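Local coordinates for protein tyrosinase (Aspergillus oryzae, PDB 6JUC) that probably oxidises L-tyrosine and L-dopa to L-dopaquinone with molecular oxygen at a dinuclear copper centre, at residues Phe103-Arg108 against Asp406-Phe411. The protein carries 2 engineered substitutions. Numbering follows the deposited sequence.
Sequences FPTWFR and DDLRPF. Engineered in segment 103-108: Phe107 (natural residue His). With PER (peroxide ion), chain G.
Trp106 reaches out of the first turn of helix 103-129, in the common central domain of tyrosinases, and docks on the irregular segment 406-411 that leads into strand 412-415. Its indole NE1-H points at the carbonyl oxygen of Arg409, with Trp106 NE1 to Arg409 O 2.8 Å. The bond is nearly straight, 173° at the hydrogen, and the oxygen lies in the indole plane, although the donor stands somewhat out of the carbonyl plane. This single bond satisfies the polar atom of a buried ring. The side chain leaves the helix with CG opposite the backbone N (chi1 -169°), which brings the indole to that carbonyl.

Phe411 comes over one indole face near its rim, Phe411 CE2 lying 3.4 Å from Trp106 CE2 and Phe411 CZ packed against Trp106 CZ2. The side chains cross at about a right angle and the ring planes are inclined at 43°, neither a stack nor edge-to-face. Pro410, preceded by a cis peptide bond, sets CD over the centre of the Phe411 ring. Leu408, the centre of an inverse gamma turn, runs antiparallel alongside Trp106, with Leu408 CB 3.9 Å from Trp106 CD1. Leu408 CD1 rests 4.0 Å from Thr105 O. Val109, one turn along from Thr105, also touches Leu408 and Phe411.

On the copper side, the Trp106 side chain lies about 5 Å from that of His71, a copper ligand, and Trp106 CE3 sits over the centre of the Phe107 ring. Phe107, engineered in place of a histidine, stacks on His376, and Phe107 CZ stands 3.3 Å from O1 of the bound peroxide.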
loop_
_atom_site.group_PDB
_atom_site.type_symbol
_atom_site.label_atom_id
_atom_site.label_comp_id
_atom_site.label_asym_id
_atom_site.label_seq_id
_atom_site.Cartn_x
_atom_site.Cartn_y
_atom_site.Cartn_z
ATOM N N PHE B 103 -22.470 9.268 23.031
ATOM C CA PHE B 103 -21.395 8.724 22.188
ATOM C C PHE B 103 -20.307 8.079 23.021
ATOM O O PHE B 103 -19.953 6.925 22.795
ATOM C CB PHE B 103 -20.823 9.804 21.270
ATOM C CG PHE B 103 -19.534 9.469 20.573
ATOM C CD1 PHE B 103 -19.507 8.652 19.442
ATOM C CD2 PHE B 103 -18.338 9.978 21.059
ATOM C CE1 PHE B 103 -18.300 8.328 18.843
ATOM C CE2 PHE B 103 -17.122 9.674 20.457
ATOM C CZ PHE B 103 -17.118 8.862 19.330
ATOM N N PRO B 104 -19.728 8.776 24.003
ATOM C CA PRO B 104 -18.643 8.134 24.752
ATOM C C PRO B 104 -19.081 6.897 25.510
ATOM O O PRO B 104 -18.317 5.937 25.668
ATOM C CB PRO B 104 -18.210 9.237 25.731
ATOM C CG PRO B 104 -18.616 10.506 25.025
ATOM C CD PRO B 104 -19.958 10.167 24.405
ATOM N N THR B 105 -20.296 6.896 26.062
ATOM C CA THR B 105 -20.665 5.800 26.957
ATOM C C THR B 105 -21.179 4.575 26.217
ATOM O O THR B 105 -20.919 3.447 26.647
ATOM C CB THR B 105 -21.733 6.266 27.961
ATOM O OG1 THR B 105 -22.757 6.994 27.268
ATOM C CG2 THR B 105 -21.100 7.221 28.964
ATOM N N TRP B 106 -21.901 4.813 25.119
ATOM C CA TRP B 106 -22.249 3.701 24.242
ATOM C C TRP B 106 -20.977 2.979 23.804
ATOM O O TRP B 106 -20.876 1.757 23.897
ATOM C CB TRP B 106 -23.055 4.156 23.019
ATOM C CG TRP B 106 -23.617 2.970 22.295
ATOM C CD1 TRP B 106 -24.831 2.392 22.514
ATOM C CD2 TRP B 106 -22.988 2.218 21.252
ATOM N NE1 TRP B 106 -25.004 1.323 21.672
ATOM C CE2 TRP B 106 -23.885 1.196 20.881
ATOM C CE3 TRP B 106 -21.763 2.301 20.584
ATOM C CZ2 TRP B 106 -23.598 0.270 19.881
ATOM C CZ3 TRP B 106 -21.478 1.375 19.590
ATOM C CH2 TRP B 106 -22.392 0.378 19.257
ATOM N N PHE B 107 -19.983 3.726 23.336
ATOM C CA PHE B 107 -18.740 3.080 22.903
ATOM C C PHE B 107 -17.946 2.498 24.061
ATOM O O PHE B 107 -17.265 1.487 23.859
ATOM C CB PHE B 107 -17.902 4.045 22.052
ATOM C CG PHE B 107 -18.387 4.104 20.620
ATOM C CD1 PHE B 107 -18.019 3.110 19.721
ATOM C CD2 PHE B 107 -19.223 5.117 20.186
ATOM C CE1 PHE B 107 -18.495 3.111 18.423
ATOM C CE2 PHE B 107 -19.690 5.125 18.885
ATOM C CZ PHE B 107 -19.325 4.135 18.003
ATOM N N ARG B 108 -17.989 3.062 25.269
ATOM C CA ARG B 108 -17.318 2.422 26.416
ATOM C C ARG B 108 -17.823 0.996 26.595
ATOM O O ARG B 108 -17.063 0.054 26.809
ATOM C CB ARG B 108 -17.545 3.216 27.696
ATOM C CG ARG B 108 -17.008 2.595 28.973
ATOM C CD ARG B 108 -16.881 3.640 30.093
ATOM N NE ARG B 108 -15.836 4.614 29.770
ATOM C CZ ARG B 108 -15.594 5.752 30.396
ATOM N NH1 ARG B 108 -16.337 6.144 31.432
ATOM N NH2 ARG B 108 -14.599 6.540 29.986
ATOM N N ASP B 406 -30.701 7.070 28.744
ATOM C CA ASP B 406 -31.024 6.222 27.596
ATOM C C ASP B 406 -30.491 4.802 27.778
ATOM O O ASP B 406 -29.351 4.602 28.184
ATOM C CB ASP B 406 -30.394 6.775 26.325
ATOM C CG ASP B 406 -30.992 8.045 25.779
ATOM O OD1 ASP B 406 -32.038 8.485 26.297
ATOM O OD2 ASP B 406 -30.411 8.581 24.801
ATOM N N ASP B 407 -31.284 3.803 27.403
ATOM C CA ASP B 407 -30.766 2.447 27.277
ATOM C C ASP B 407 -29.705 2.380 26.187
ATOM O O ASP B 407 -29.910 2.783 25.045
ATOM C CB ASP B 407 -31.896 1.477 26.955
ATOM C CG ASP B 407 -32.850 1.276 28.120
ATOM O OD1 ASP B 407 -32.404 1.308 29.289
ATOM O OD2 ASP B 407 -34.048 1.072 27.844
ATOM N N LEU B 408 -28.552 1.826 26.534
ATOM C CA LEU B 408 -27.488 1.658 25.536
ATOM C C LEU B 408 -27.649 0.303 24.849
ATOM O O LEU B 408 -26.877 -0.636 25.042
ATOM C CB LEU B 408 -26.118 1.855 26.186
ATOM C CG LEU B 408 -25.968 3.172 26.955
ATOM C CD1 LEU B 408 -24.723 3.194 27.825
ATOM C CD2 LEU B 408 -25.948 4.357 25.997
ATOM N N ARG B 409 -28.693 0.243 24.019
ATOM C CA ARG B 409 -29.006 -0.976 23.273
ATOM C C ARG B 409 -27.844 -1.258 22.329
ATOM O O ARG B 409 -27.239 -0.312 21.799
ATOM C CB ARG B 409 -30.337 -0.805 22.541
ATOM C CG ARG B 409 -31.554 -0.725 23.453
ATOM C CD ARG B 409 -32.812 -0.225 22.757
ATOM N NE ARG B 409 -33.448 -1.289 22.004
ATOM C CZ ARG B 409 -34.429 -2.091 22.387
ATOM N NH1 ARG B 409 -34.881 -3.024 21.550
ATOM N NH2 ARG B 409 -34.968 -1.978 23.595
ATOM N N PRO B 410 -27.479 -2.503 22.074
ATOM C CA PRO B 410 -28.159 -3.712 22.542
ATOM C C PRO B 410 -27.510 -4.380 23.746
ATOM O O PRO B 410 -27.616 -5.604 23.922
ATOM C CB PRO B 410 -27.914 -4.613 21.313
ATOM C CG PRO B 410 -26.474 -4.301 20.989
ATOM C CD PRO B 410 -26.362 -2.804 21.141
ATOM N N PHE B 411 -26.811 -3.635 24.578
ATOM C CA PHE B 411 -25.928 -4.224 25.579
ATOM C C PHE B 411 -26.609 -4.566 26.888
ATOM O O PHE B 411 -27.129 -3.682 27.583
ATOM C CB PHE B 411 -24.756 -3.277 25.862
ATOM C CG PHE B 411 -24.002 -2.882 24.619
ATOM C CD1 PHE B 411 -23.539 -3.833 23.719
ATOM C CD2 PHE B 411 -23.783 -1.532 24.371
ATOM C CE1 PHE B 411 -22.850 -3.426 22.581
ATOM C CE2 PHE B 411 -23.082 -1.124 23.264
ATOM C CZ PHE B 411 -22.627 -2.078 22.361
HETATM O O1 PER G . -18.177 5.930 15.504
HETATM O O2 PER G . -17.414 4.664 15.084
#